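Side-chain contact in nucleocapsid protein (Sin Nombre virus, PDB 2IC6), which probably encapsidates the viral single-stranded RNA genome, with this N-terminal antiparallel coiled coil likely serving in association between nucleocapsid subunits: residues 11-16 and 62-67. The protein carries 1 engineered substitution. Sequence-based numbering, arbitrary orientation.
Sequences QDNITL and GELKRE
In the intramolecular antiparallel coiled coil of the hantavirus nucleocapsid protein, Ile14 of helix 6-37 meets Leu64 of helix 41-74, one apolar layer of the seam between the two long helices. The N-to-C directions of the short segments are 154° apart, near antiparallel. Their axes approach to 9.8 Å. Ile14 and Leu64 are the pair with the nearest CA atoms, 6.5 Å apart. Their side chains slide past one another in opposite directions, so flank meets flank: CG1 of Ile14 rests against CB of Leu64 at 3.6 Å. Because Ile14 holds CG1 anti to the carbonyl carbon (chi1 -71°) and its chain then extends, CD1 is carried on to the backbone of Leu64, lying 4.0 Å from O of that residue, and to CG of Lys65 at 4.1 Å. Leu68 and Leu61, roughly one turn to either side of Leu64, also touch Ile14 and help bury it.

Asn13 approaches Leu64 at about a right angle. With CG swung anti to the backbone N (chi1 -158°), its amide oxygen OD1 reaches CD2 of Leu64 at 3.7 Å, a van der Waals contact of a polar group with a methyl. On the Lys65 side, the extended chain continues past Ile14 to place NZ in a salt bridge with Glu18, farther along helix 6-37, which probably adds an electrostatic tie.

No hydrogen bond joins the two segments, and cohesion between them rests largely on the packing of Ile14 against Leu64 and the Lys65 methylene, with the polar ends of Asn13 and Lys65 to the sides of that apolar contact.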
loop_
_atom_site.group_PDB
_atom_site.type_symbol
_atom_site.label_atom_id
_atom_site.label_comp_id
_atom_site.label_asym_id
_atom_site.label_seq_id
_atom_site.Cartn_x
_atom_site.Cartn_y
_atom_site.Cartn_z
ATOM N N GLN A 11 -12.680 2.090 -9.455
ATOM C CA GLN A 11 -12.773 0.825 -8.721
ATOM C C GLN A 11 -11.721 -0.187 -9.092
ATOM O O GLN A 11 -11.146 -0.816 -8.208
ATOM C CB GLN A 11 -14.147 0.196 -8.939
ATOM C CG GLN A 11 -14.496 -1.002 -7.951
ATOM C CD GLN A 11 -14.389 -0.699 -6.404
ATOM O OE1 GLN A 11 -15.286 -0.161 -5.725
ATOM N NE2 GLN A 11 -13.273 -1.073 -5.859
ATOM N N ASP A 12 -11.424 -0.386 -10.376
ATOM C CA ASP A 12 -10.391 -1.330 -10.775
ATOM C C ASP A 12 -9.045 -0.890 -10.285
ATOM O O ASP A 12 -8.228 -1.729 -9.928
ATOM C CB ASP A 12 -10.415 -1.532 -12.285
ATOM C CG ASP A 12 -11.611 -2.359 -12.750
ATOM O OD1 ASP A 12 -12.337 -2.996 -11.951
ATOM O OD2 ASP A 12 -11.855 -2.359 -13.971
ATOM N N ASN A 13 -8.794 0.416 -10.280
ATOM C CA ASN A 13 -7.527 0.901 -9.766
ATOM C C ASN A 13 -7.416 0.684 -8.261
ATOM O O ASN A 13 -6.351 0.341 -7.762
ATOM C CB ASN A 13 -7.380 2.359 -10.157
ATOM C CG ASN A 13 -5.967 2.862 -10.172
ATOM O OD1 ASN A 13 -5.769 4.095 -10.233
ATOM N ND2 ASN A 13 -5.011 1.989 -10.151
ATOM N N ILE A 14 -8.508 0.833 -7.525
ATOM C CA ILE A 14 -8.515 0.535 -6.110
ATOM C C ILE A 14 -8.179 -0.936 -5.976
ATOM O O ILE A 14 -7.363 -1.304 -5.149
ATOM C CB ILE A 14 -9.875 0.908 -5.461
ATOM C CG1 ILE A 14 -9.998 2.446 -5.396
ATOM C CG2 ILE A 14 -10.085 0.285 -4.060
ATOM C CD1 ILE A 14 -11.427 2.952 -5.050
ATOM N N THR A 15 -8.823 -1.810 -6.739
ATOM C CA THR A 15 -8.458 -3.273 -6.642
ATOM C C THR A 15 -7.003 -3.549 -6.870
ATOM O O THR A 15 -6.392 -4.335 -6.120
ATOM C CB THR A 15 -9.233 -4.065 -7.682
ATOM O OG1 THR A 15 -10.596 -3.891 -7.345
ATOM C CG2 THR A 15 -8.854 -5.584 -7.732
ATOM N N LEU A 16 -6.417 -3.021 -7.914
ATOM C CA LEU A 16 -5.025 -3.262 -8.231
ATOM C C LEU A 16 -4.191 -2.786 -7.077
ATOM O O LEU A 16 -3.257 -3.486 -6.660
ATOM C CB LEU A 16 -4.660 -2.561 -9.503
ATOM C CG LEU A 16 -3.226 -2.679 -9.957
ATOM C CD1 LEU A 16 -2.929 -4.112 -10.175
ATOM C CD2 LEU A 16 -3.067 -1.806 -11.190
ATOM N N GLY A 62 -6.093 5.869 -0.168
ATOM C CA GLY A 62 -6.992 6.803 0.493
ATOM C C GLY A 62 -7.493 7.872 -0.459
ATOM O O GLY A 62 -8.662 8.260 -0.385
ATOM N N GLU A 63 -6.620 8.355 -1.332
ATOM C CA GLU A 63 -7.008 9.321 -2.347
ATOM C C GLU A 63 -8.045 8.728 -3.291
ATOM O O GLU A 63 -9.082 9.367 -3.554
ATOM C CB GLU A 63 -5.815 9.793 -3.120
ATOM C CG GLU A 63 -4.722 10.540 -2.385
ATOM C CD GLU A 63 -3.416 10.700 -3.235
ATOM O OE1 GLU A 63 -2.372 10.965 -2.613
ATOM O OE2 GLU A 63 -3.429 10.576 -4.490
ATOM N N LEU A 64 -7.777 7.542 -3.819
ATOM C CA LEU A 64 -8.673 6.896 -4.725
ATOM C C LEU A 64 -10.070 6.681 -4.075
ATOM O O LEU A 64 -11.109 6.926 -4.686
ATOM C CB LEU A 64 -8.139 5.565 -5.176
ATOM C CG LEU A 64 -6.928 5.578 -6.108
ATOM C CD1 LEU A 64 -6.348 4.163 -6.218
ATOM C CD2 LEU A 64 -7.346 6.092 -7.517
ATOM N N LYS A 65 -10.082 6.228 -2.822
ATOM C CA LYS A 65 -11.318 5.909 -2.162
ATOM C C LYS A 65 -12.128 7.179 -1.897
ATOM O O LYS A 65 -13.366 7.206 -2.066
ATOM C CB LYS A 65 -11.044 5.153 -0.875
ATOM C CG LYS A 65 -10.547 3.755 -1.091
ATOM C CD LYS A 65 -10.126 3.086 0.178
ATOM C CE LYS A 65 -9.683 1.701 -0.087
ATOM N NZ LYS A 65 -9.306 0.959 1.102
ATOM N N ARG A 66 -11.478 8.249 -1.467
ATOM C CA ARG A 66 -12.202 9.520 -1.253
ATOM C C ARG A 66 -12.770 10.027 -2.554
ATOM O O ARG A 66 -13.885 10.599 -2.591
ATOM C CB ARG A 66 -11.306 10.524 -0.546
ATOM C CG ARG A 66 -11.152 10.254 0.978
ATOM C CD ARG A 66 -10.210 11.232 1.668
ATOM N NE ARG A 66 -10.115 11.057 3.127
ATOM C CZ ARG A 66 -10.917 11.639 4.033
ATOM N NH1 ARG A 66 -11.924 12.482 3.716
ATOM N NH2 ARG A 66 -10.691 11.349 5.316
ATOM N N GLU A 67 -12.023 9.914 -3.640
ATOM C CA GLU A 67 -12.533 10.366 -4.956
ATOM C C GLU A 67 -13.685 9.499 -5.420
ATOM O O GLU A 67 -14.669 10.020 -5.949
ATOM C CB GLU A 67 -11.433 10.426 -5.956
ATOM C CG GLU A 67 -10.512 11.584 -5.562
ATOM C CD GLU A 67 -9.365 11.860 -6.558
ATOM O OE1 GLU A 67 -9.449 11.442 -7.743
ATOM O OE2 GLU A 67 -8.490 12.662 -6.167
#